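Local coordinates for protein ABC transporter (Thermotoga maritima, PDB 1JI0) that binds ATP and is probably the ATP-hydrolysing subunit of an ABC transporter that carries branched-chain amino acids across the membrane, at residues 4-9 with 158-163; 47-52 with 83-88. One frame throughout, in Å; residues are numbered along the deposited sequence.

Interaction 1 of 2, residues 4-9 with 158-163; sequences DIVLEV and PKLLMM
Val6 and Leu160 bring the two backbones nearest, with 7.3 Å between Val6 CA and Leu160 CA, and no hydrogen bond links the segments, so the contact is made by side chains alone. Three residue pairs carry it. At one end, Val6 lays its CG2 methyl on the branch point of Leu160, 4.3 Å from Leu160 CG. Next along, Leu7 reaches over with its CD2 methyl and meets Leu160 CD1 at 4.2 Å; the two leucine side chains stand at about a right angle, so methyl meets methyl and their lengths do not run together. The same Leu7 CD2 also takes the terminal methyl of Met162, a selenomethionine, with 4.2 Å between Leu7 CD2 and Met162 CE. Leu7 gets there because its CG lies opposite the backbone N (chi1 -176°). The side chain of Met162 does not set out straight at residues 4-9, but the turn about its last torsion (chi3 90°) brings CE to Leu7.

Val6 and Leu7 both lie across from Val29, a classic beta bulge, and the chain turns a corner at Val6. Leu193 and Ile52 pack on Leu7 and Ile83 flanks Leu160; all four touching residues are buried.

Strand 5-16 belongs to the antiparallel sheet and strand 160-164 to the mixed, mostly parallel one, whose strand 160-164 ends at Asp164 of the ATP pocket. The contact is part of the hydrophobic layer between the antiparallel beta subdomain and the P-loop core sheet of an ABC ATPase.

Interaction 2 of 2, residues 47-52 with 83-88; sequences TTLSAI and IALVPE. With ATP (adenosine-5'-triphosphate), chain B.
The helix that begins within the P-loop (Walker A) packs here on strand 83-86 of the core sheet through Leu49 with Leu85 and Ile52 with Ile83. Partners three apart on the helix meet partners two apart on the strand in reverse order, as expected where the two elements run in opposite directions. Leu49 CA and Leu85 CA are 8.1 Å apart, and the backbones at Ile52 and Ile83 stand somewhat farther from each other. The leucines cross obliquely, and their CD1 methyls meet, Leu49 CD1 lying 4.1 Å from Leu85 CD1. One helical turn on, the branch methyl of Ile52 sits over the far end of Ile83, with 4.3 Å from Ile52 CG2 to Ile83 CD1; an extended chi2 (-175°) carries that Ile83 methyl outward to it.

Both segments also reach ATP. Thr47 gives a hydrogen bond to the alpha phosphate, 2.7 Å from Thr47 OG1 to ATP O2A, with the hydroxyl swung beside its own backbone N (chi1 -62°). Glu88, just past the strand, at a position consistent with the start of the Q-loop of ABC ATPases, extends its carboxylate to the gamma phosphate. The two groups are modelled too close, so the details of their approach are doubtful. Thr46 N, Gly42 N and Lys45 NZ also hold the nucleotide.

The helix is wedged between two sheets: Thr47, Ala51 and Ile52 pack on strand 5-16, while Leu49 and Ile52 rest on Met162 of strand 160-164, the neighbour to which strand 83-86 is hydrogen-bonded.

Both contacts are apolar, formed without a hydrogen bond between their segments, and they share one hydrophobic interior. Interaction 1 lies wholly buried between the two sheets, whereas interaction 2 is buried but includes a leucine that is partly exposed, and its segments extend to the nucleotide, adding polar and charged groups. They are joined in two ways. Strands 160-164 and 83-86 are neighbours in the core sheet, where the backbone of Met162 probably hydrogen-bonds to Ala84 O and Val86 N. Met162 is also the residue of interaction 1 that helix 45-52 covers, although its terminal methyl is modelled unusually close to the helix.

Interaction 1 of 2, residues 4-9 with 158-163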
loop_
_atom_site.group_PDB
_atom_site.type_symbol
_atom_site.label_atom_id
_atom_site.label_comp_id
_atom_site.label_asym_id
_atom_site.label_seq_id
_atom_site.Cartn_x
_atom_site.Cartn_y
_atom_site.Cartn_z
ATOM N N ASP A 4 7.503 -16.038 -6.942
ATOM C CA ASP A 4 6.836 -16.288 -5.673
ATOM C C ASP A 4 7.086 -15.056 -4.789
ATOM O O ASP A 4 6.392 -14.835 -3.800
ATOM C CB ASP A 4 7.415 -17.528 -5.004
ATOM C CG ASP A 4 6.920 -17.699 -3.587
ATOM O OD1 ASP A 4 5.689 -17.811 -3.400
ATOM O OD2 ASP A 4 7.761 -17.711 -2.660
ATOM N N ILE A 5 8.102 -14.272 -5.148
ATOM C CA ILE A 5 8.434 -13.037 -4.430
ATOM C C ILE A 5 8.089 -11.948 -5.435
ATOM O O ILE A 5 8.858 -11.700 -6.364
ATOM C CB ILE A 5 9.952 -12.952 -4.073
ATOM C CG1 ILE A 5 10.328 -14.064 -3.085
ATOM C CG2 ILE A 5 10.280 -11.578 -3.457
ATOM C CD1 ILE A 5 9.527 -14.015 -1.765
ATOM N N VAL A 6 6.927 -11.319 -5.272
ATOM C CA VAL A 6 6.509 -10.285 -6.214
ATOM C C VAL A 6 7.398 -9.053 -6.185
ATOM O O VAL A 6 7.613 -8.411 -7.214
ATOM C CB VAL A 6 5.042 -9.844 -5.979
ATOM C CG1 VAL A 6 4.121 -11.042 -6.087
ATOM C CG2 VAL A 6 4.904 -9.180 -4.619
ATOM N N LEU A 7 7.925 -8.722 -5.014
ATOM C CA LEU A 7 8.789 -7.561 -4.899
ATOM C C LEU A 7 9.920 -7.827 -3.932
ATOM O O LEU A 7 9.694 -8.285 -2.806
ATOM C CB LEU A 7 8.002 -6.343 -4.410
ATOM C CG LEU A 7 8.834 -5.055 -4.359
ATOM C CD1 LEU A 7 8.918 -4.445 -5.765
ATOM C CD2 LEU A 7 8.189 -4.074 -3.397
ATOM N N GLU A 8 11.140 -7.561 -4.380
ATOM C CA GLU A 8 12.303 -7.727 -3.525
ATOM C C GLU A 8 13.167 -6.477 -3.601
ATOM O O GLU A 8 13.524 -6.017 -4.687
ATOM C CB GLU A 8 13.138 -8.944 -3.929
ATOM C CG GLU A 8 14.310 -9.179 -2.976
ATOM C CD GLU A 8 15.170 -10.367 -3.353
ATOM O OE1 GLU A 8 14.906 -10.989 -4.405
ATOM O OE2 GLU A 8 16.116 -10.678 -2.597
ATOM N N VAL A 9 13.483 -5.918 -2.442
ATOM C CA VAL A 9 14.324 -4.730 -2.365
ATOM C C VAL A 9 15.646 -5.221 -1.801
ATOM O O VAL A 9 15.660 -5.898 -0.780
ATOM C CB VAL A 9 13.706 -3.661 -1.409
ATOM C CG1 VAL A 9 14.650 -2.473 -1.260
ATOM C CG2 VAL A 9 12.364 -3.190 -1.951
ATOM N N PRO A 158 -4.224 -4.657 -9.806
ATOM C CA PRO A 158 -2.805 -4.553 -9.443
ATOM C C PRO A 158 -2.105 -5.887 -9.223
ATOM O O PRO A 158 -2.698 -6.830 -8.705
ATOM C CB PRO A 158 -2.828 -3.727 -8.151
ATOM C CG PRO A 158 -4.197 -3.085 -8.135
ATOM C CD PRO A 158 -5.070 -4.137 -8.720
ATOM N N LYS A 159 -0.841 -5.965 -9.625
ATOM C CA LYS A 159 -0.066 -7.176 -9.404
ATOM C C LYS A 159 0.551 -7.001 -8.021
ATOM O O LYS A 159 0.949 -7.967 -7.366
ATOM C CB LYS A 159 1.024 -7.327 -10.468
ATOM C CG LYS A 159 0.483 -7.733 -11.833
ATOM C CD LYS A 159 1.598 -7.989 -12.824
ATOM C CE LYS A 159 1.039 -8.432 -14.171
ATOM N NZ LYS A 159 2.139 -8.801 -15.114
ATOM N N LEU A 160 0.617 -5.747 -7.587
ATOM C CA LEU A 160 1.146 -5.388 -6.278
ATOM C C LEU A 160 0.424 -4.122 -5.833
ATOM O O LEU A 160 0.521 -3.080 -6.491
ATOM C CB LEU A 160 2.647 -5.114 -6.361
ATOM C CG LEU A 160 3.513 -5.146 -5.091
ATOM C CD1 LEU A 160 4.335 -3.885 -5.037
ATOM C CD2 LEU A 160 2.674 -5.294 -3.827
ATOM N N LEU A 161 -0.312 -4.209 -4.730
ATOM C CA LEU A 161 -1.029 -3.038 -4.222
ATOM C C LEU A 161 -0.257 -2.449 -3.046
ATOM O O LEU A 161 -0.079 -3.112 -2.015
ATOM C CB LEU A 161 -2.445 -3.425 -3.782
ATOM C CG LEU A 161 -3.320 -2.358 -3.104
ATOM C CD1 LEU A 161 -3.559 -1.190 -4.053
ATOM C CD2 LEU A 161 -4.660 -2.974 -2.690
HETATM N N MSE A 162 0.221 -1.217 -3.208
HETATM C CA MSE A 162 0.965 -0.534 -2.155
HETATM C C MSE A 162 0.061 0.546 -1.573
HETATM O O MSE A 162 -0.655 1.226 -2.312
HETATM C CB MSE A 162 2.246 0.092 -2.714
HETATM C CG MSE A 162 3.160 -0.913 -3.422
HETATM SE SE MSE A 162 4.948 -0.280 -3.734
HETATM C CE MSE A 162 5.767 -0.875 -2.116
HETATM N N MSE A 163 0.088 0.696 -0.251
HETATM C CA MSE A 163 -0.756 1.676 0.421
HETATM C C MSE A 163 0.042 2.406 1.495
HETATM O O MSE A 163 0.687 1.777 2.337
HETATM C CB MSE A 163 -1.963 0.973 1.048
HETATM C CG MSE A 163 -2.756 0.099 0.087
HETATM SE SE MSE A 163 -4.270 -0.790 0.958
HETATM C CE MSE A 163 -3.835 -2.610 0.563
#

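Interaction 2 of 2, residues 47-52 with 83-88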
loop_
_atom_site.group_PDB
_atom_site.type_symbol
_atom_site.label_atom_id
_atom_site.label_comp_id
_atom_site.label_asym_id
_atom_site.label_seq_id
_atom_site.Cartn_x
_atom_site.Cartn_y
_atom_site.Cartn_z
ATOM N N THR A 47 9.246 7.230 1.657
ATOM C CA THR A 47 10.395 7.273 0.769
ATOM C C THR A 47 10.600 5.882 0.169
ATOM O O THR A 47 10.860 5.751 -1.024
ATOM C CB THR A 47 11.662 7.719 1.525
ATOM O OG1 THR A 47 11.466 9.044 2.033
ATOM C CG2 THR A 47 12.879 7.728 0.594
ATOM N N THR A 48 10.454 4.844 0.991
ATOM C CA THR A 48 10.621 3.482 0.500
ATOM C C THR A 48 9.641 3.194 -0.627
ATOM O O THR A 48 10.039 2.691 -1.679
ATOM C CB THR A 48 10.433 2.447 1.627
ATOM O OG1 THR A 48 11.448 2.649 2.616
ATOM C CG2 THR A 48 10.539 1.023 1.083
ATOM N N LEU A 49 8.370 3.529 -0.418
ATOM C CA LEU A 49 7.349 3.297 -1.436
ATOM C C LEU A 49 7.599 4.155 -2.672
ATOM O O LEU A 49 7.345 3.720 -3.802
ATOM C CB LEU A 49 5.951 3.617 -0.899
ATOM C CG LEU A 49 5.378 2.824 0.275
ATOM C CD1 LEU A 49 3.942 3.256 0.501
ATOM C CD2 LEU A 49 5.420 1.336 -0.011
ATOM N N SER A 50 8.072 5.380 -2.454
ATOM C CA SER A 50 8.353 6.291 -3.558
ATOM C C SER A 50 9.481 5.736 -4.410
ATOM O O SER A 50 9.411 5.774 -5.634
ATOM C CB SER A 50 8.735 7.677 -3.032
ATOM O OG SER A 50 7.603 8.333 -2.473
ATOM N N ALA A 51 10.521 5.222 -3.758
ATOM C CA ALA A 51 11.652 4.655 -4.477
ATOM C C ALA A 51 11.142 3.498 -5.334
ATOM O O ALA A 51 11.407 3.435 -6.536
ATOM C CB ALA A 51 12.706 4.174 -3.497
ATOM N N ILE A 52 10.388 2.594 -4.716
ATOM C CA ILE A 52 9.842 1.446 -5.430
ATOM C C ILE A 52 9.038 1.889 -6.647
ATOM O O ILE A 52 9.135 1.280 -7.716
ATOM C CB ILE A 52 8.933 0.588 -4.507
ATOM C CG1 ILE A 52 9.778 -0.088 -3.420
ATOM C CG2 ILE A 52 8.199 -0.458 -5.331
ATOM C CD1 ILE A 52 8.957 -0.718 -2.293
ATOM N N ILE A 83 2.232 -2.231 -10.695
ATOM C CA ILE A 83 2.401 -1.759 -9.328
ATOM C C ILE A 83 1.521 -0.538 -9.081
ATOM O O ILE A 83 1.779 0.537 -9.618
ATOM C CB ILE A 83 3.869 -1.381 -9.022
ATOM C CG1 ILE A 83 4.742 -2.635 -9.038
ATOM C CG2 ILE A 83 3.967 -0.701 -7.652
ATOM C CD1 ILE A 83 6.174 -2.384 -8.632
ATOM N N ALA A 84 0.481 -0.718 -8.269
ATOM C CA ALA A 84 -0.444 0.357 -7.930
ATOM C C ALA A 84 -0.098 0.956 -6.570
ATOM O O ALA A 84 0.204 0.226 -5.621
ATOM C CB ALA A 84 -1.870 -0.169 -7.907
ATOM N N LEU A 85 -0.140 2.281 -6.477
ATOM C CA LEU A 85 0.159 2.965 -5.229
ATOM C C LEU A 85 -0.970 3.895 -4.799
ATOM O O LEU A 85 -1.416 4.737 -5.575
ATOM C CB LEU A 85 1.450 3.776 -5.363
ATOM C CG LEU A 85 1.753 4.810 -4.270
ATOM C CD1 LEU A 85 1.855 4.131 -2.907
ATOM C CD2 LEU A 85 3.047 5.531 -4.598
ATOM N N VAL A 86 -1.449 3.711 -3.571
ATOM C CA VAL A 86 -2.484 4.569 -3.000
ATOM C C VAL A 86 -1.695 5.370 -1.968
ATOM O O VAL A 86 -1.515 4.934 -0.827
ATOM C CB VAL A 86 -3.593 3.765 -2.285
ATOM C CG1 VAL A 86 -4.679 4.712 -1.793
ATOM C CG2 VAL A 86 -4.205 2.744 -3.236
ATOM N N PRO A 87 -1.203 6.553 -2.368
ATOM C CA PRO A 87 -0.409 7.467 -1.540
ATOM C C PRO A 87 -1.179 8.078 -0.383
ATOM O O PRO A 87 -2.385 7.886 -0.264
ATOM C CB PRO A 87 0.030 8.523 -2.542
ATOM C CG PRO A 87 -1.205 8.657 -3.385
ATOM C CD PRO A 87 -1.598 7.216 -3.628
ATOM N N GLU A 88 -0.463 8.804 0.472
ATOM C CA GLU A 88 -1.080 9.482 1.604
ATOM C C GLU A 88 -1.847 10.672 1.044
ATOM O O GLU A 88 -1.482 11.216 0.001
ATOM C CB GLU A 88 -0.018 9.993 2.582
ATOM C CG GLU A 88 0.555 8.942 3.512
ATOM C CD GLU A 88 1.571 9.519 4.488
ATOM O OE1 GLU A 88 2.680 9.898 4.051
ATOM O OE2 GLU A 88 1.255 9.600 5.698
HETATM P PG ATP B . 4.933 9.513 5.869
HETATM O O1G ATP B . 3.970 10.221 6.732
HETATM O O2G ATP B . 4.592 8.103 5.584
HETATM O O3G ATP B . 5.398 10.342 4.700
HETATM P PB ATP B . 7.587 8.472 6.597
HETATM O O1B ATP B . 8.096 8.009 7.927
HETATM O O2B ATP B . 7.330 7.478 5.571
HETATM O O3B ATP B . 6.220 9.331 6.831
HETATM P PA ATP B . 9.416 9.939 4.828
HETATM O O1A ATP B . 8.512 10.312 3.731
HETATM O O2A ATP B . 10.477 8.937 4.546
HETATM O O3A ATP B . 8.560 9.579 6.131
HETATM O "O5'" ATP B . 10.075 11.251 5.363
HETATM C "C5'" ATP B . 10.982 11.226 6.469
HETATM C "C4'" ATP B . 12.388 11.447 6.042
HETATM O "O4'" ATP B . 12.472 12.809 5.530
HETATM C "C3'" ATP B . 13.354 11.403 7.198
HETATM O "O3'" ATP B . 14.478 10.568 6.856
HETATM C "C2'" ATP B . 13.727 12.842 7.412
HETATM O "O2'" ATP B . 15.033 13.036 7.943
HETATM C "C1'" ATP B . 13.705 13.380 5.971
HETATM N N9 ATP B . 13.648 14.882 5.805
HETATM C C8 ATP B . 12.946 15.604 4.862
HETATM N N7 ATP B . 13.080 16.900 4.934
HETATM C C5 ATP B . 13.942 17.059 6.010
HETATM C C6 ATP B . 14.506 18.217 6.628
HETATM N N6 ATP B . 14.229 19.429 6.177
HETATM N N1 ATP B . 15.340 18.059 7.693
HETATM C C2 ATP B . 15.611 16.824 8.137
HETATM N N3 ATP B . 15.151 15.651 7.650
HETATM C C4 ATP B . 14.302 15.843 6.561
#